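PDB 2H84: probable polyketide synthase 1 from Dictyostelium discoideum, which makes acylpyrones in vitro, its C-terminal type III domain, the part in this structure, probably catalysing polyketide extension and cyclisation. Local coordinates for residues A[100-105]-A[210-215]. Residues are numbered along the deposited sequence; the frame is centred on the assembly and turned at random.
Sequences QQACLR and SAAYII
The backbone of A212 is hydrogen-bonded to G20 of the next strand, and from that fixed position its methyl meets the helix, CB lying 3.7 Å from C103 N. No hydrogen bond crosses between the helical residues 100-105 and the strand residues 210-215. The same methyl carbon, A212 CB, lies 4.0 Å from A102 CB. C103 starts off away from the strand, but its chi1 of -78° sets the sulfur beside its own backbone N, and SG comes to 4.1 Å from A212 CB. The C103 side chain also touches V182 of strand 178-185 and L137 and L141 of helix 133-141. Two residues before A212, past A211, which faces the other way, S210 has its OG anti to the backbone N (chi1 -177°). This stands the hydroxyl beside the methyl of A102, with OG 3.5 Å from A102 CB. Such small side chains let the helix sit close to the strand, the short axes approaching to 6.7 Å. The two run in roughly the same direction, 31° apart. Strand 209-216 is an inner strand of the large mixed sheet, where A211 also bonds through its backbone to C183. Helix 84-110 covers one face of this strand, and A211 and Y213 turn to the other, against helix 335-345. The pair thus illustrates how the layered thiolase fold of this chalcone synthase-like domain places helices on both faces of a sheet. Because small side chains meet each other and the backbone here, this buried join rests on van der Waals contact and closeness of backbone, not on directional bonds between the two segments.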
loop_
_atom_site.group_PDB
_atom_site.type_symbol
_atom_site.label_atom_id
_atom_site.label_comp_id
_atom_site.label_asym_id
_atom_site.label_seq_id
_atom_site.Cartn_x
_atom_site.Cartn_y
_atom_site.Cartn_z
ATOM N N GLN A 100 11.379 3.075 -13.299
ATOM C CA GLN A 100 11.683 4.318 -13.974
ATOM C C GLN A 100 11.554 4.080 -15.475
ATOM O O GLN A 100 11.017 4.888 -16.221
ATOM C CB GLN A 100 13.106 4.779 -13.621
ATOM C CG GLN A 100 13.404 6.221 -14.095
ATOM C CD GLN A 100 14.843 6.632 -13.872
ATOM O OE1 GLN A 100 15.258 7.731 -14.269
ATOM N NE2 GLN A 100 15.597 5.755 -13.232
ATOM N N GLN A 101 12.066 2.937 -15.898
ATOM C CA GLN A 101 12.058 2.528 -17.285
ATOM C C GLN A 101 10.622 2.429 -17.800
ATOM O O GLN A 101 10.265 2.990 -18.830
ATOM C CB GLN A 101 12.796 1.192 -17.426
ATOM C CG GLN A 101 13.224 0.976 -18.865
ATOM C CD GLN A 101 14.138 -0.175 -19.013
ATOM O OE1 GLN A 101 13.832 -1.210 -19.669
ATOM N NE2 GLN A 101 15.288 -0.003 -18.435
ATOM N N ALA A 102 9.789 1.725 -17.055
ATOM C CA ALA A 102 8.397 1.555 -17.436
ATOM C C ALA A 102 7.710 2.919 -17.492
ATOM O O ALA A 102 7.135 3.297 -18.518
ATOM C CB ALA A 102 7.686 0.623 -16.443
ATOM N N CYS A 103 7.787 3.660 -16.388
ATOM C CA CYS A 103 7.179 4.991 -16.288
ATOM C C CYS A 103 7.588 5.892 -17.443
ATOM O O CYS A 103 6.758 6.561 -18.048
ATOM C CB CYS A 103 7.580 5.668 -14.983
ATOM S SG CYS A 103 6.699 5.090 -13.568
ATOM N N LEU A 104 8.882 5.906 -17.736
ATOM C CA LEU A 104 9.406 6.712 -18.817
ATOM C C LEU A 104 8.665 6.326 -20.093
ATOM O O LEU A 104 8.056 7.166 -20.746
ATOM C CB LEU A 104 10.909 6.454 -18.945
ATOM C CG LEU A 104 11.844 7.660 -18.885
ATOM C CD1 LEU A 104 11.236 8.770 -18.041
ATOM C CD2 LEU A 104 13.191 7.220 -18.335
ATOM N N ARG A 105 8.687 5.042 -20.424
ATOM C CA ARG A 105 8.020 4.545 -21.618
ATOM C C ARG A 105 6.525 4.795 -21.645
ATOM O O ARG A 105 5.954 5.053 -22.706
ATOM C CB ARG A 105 8.274 3.055 -21.763
ATOM C CG ARG A 105 9.666 2.741 -22.231
ATOM C CD ARG A 105 10.052 1.354 -21.832
ATOM N NE ARG A 105 11.006 0.805 -22.778
ATOM C CZ ARG A 105 11.922 -0.097 -22.454
ATOM N NH1 ARG A 105 12.006 -0.535 -21.209
ATOM N NH2 ARG A 105 12.739 -0.583 -23.376
ATOM N N SER A 210 7.985 -4.848 -14.836
ATOM C CA SER A 210 7.401 -3.587 -14.414
ATOM C C SER A 210 6.566 -3.042 -15.550
ATOM O O SER A 210 6.993 -3.052 -16.702
ATOM C CB SER A 210 8.506 -2.583 -14.079
ATOM O OG SER A 210 7.971 -1.360 -13.591
ATOM N N ALA A 211 5.377 -2.554 -15.216
ATOM C CA ALA A 211 4.466 -1.991 -16.206
ATOM C C ALA A 211 3.848 -0.718 -15.657
ATOM O O ALA A 211 3.443 -0.673 -14.498
ATOM C CB ALA A 211 3.374 -2.992 -16.526
ATOM N N ALA A 212 3.786 0.323 -16.479
ATOM C CA ALA A 212 3.190 1.579 -16.038
ATOM C C ALA A 212 2.163 2.084 -17.047
ATOM O O ALA A 212 2.220 1.739 -18.231
ATOM C CB ALA A 212 4.274 2.627 -15.819
ATOM N N TYR A 213 1.213 2.886 -16.578
ATOM C CA TYR A 213 0.204 3.444 -17.466
ATOM C C TYR A 213 -0.314 4.799 -16.961
ATOM O O TYR A 213 -0.260 5.086 -15.769
ATOM C CB TYR A 213 -0.945 2.435 -17.646
ATOM C CG TYR A 213 -1.678 2.083 -16.375
ATOM C CD1 TYR A 213 -2.767 2.840 -15.943
ATOM C CD2 TYR A 213 -1.266 1.009 -15.584
ATOM C CE1 TYR A 213 -3.430 2.542 -14.751
ATOM C CE2 TYR A 213 -1.922 0.703 -14.391
ATOM C CZ TYR A 213 -3.004 1.476 -13.981
ATOM O OH TYR A 213 -3.649 1.186 -12.801
ATOM N N ILE A 214 -0.762 5.645 -17.884
ATOM C CA ILE A 214 -1.318 6.945 -17.532
ATOM C C ILE A 214 -2.837 6.810 -17.651
ATOM O O ILE A 214 -3.339 6.173 -18.576
ATOM C CB ILE A 214 -0.865 8.031 -18.504
ATOM C CG1 ILE A 214 0.659 8.005 -18.651
ATOM C CG2 ILE A 214 -1.355 9.379 -18.018
ATOM C CD1 ILE A 214 1.419 8.369 -17.397
ATOM N N ILE A 215 -3.574 7.412 -16.730
ATOM C CA ILE A 215 -5.030 7.308 -16.762
ATOM C C ILE A 215 -5.698 8.622 -16.355
ATOM O O ILE A 215 -5.202 9.329 -15.484
ATOM C CB ILE A 215 -5.489 6.183 -15.819
ATOM C CG1 ILE A 215 -7.005 6.086 -15.804
ATOM C CG2 ILE A 215 -4.970 6.437 -14.416
ATOM C CD1 ILE A 215 -7.503 4.977 -14.926
#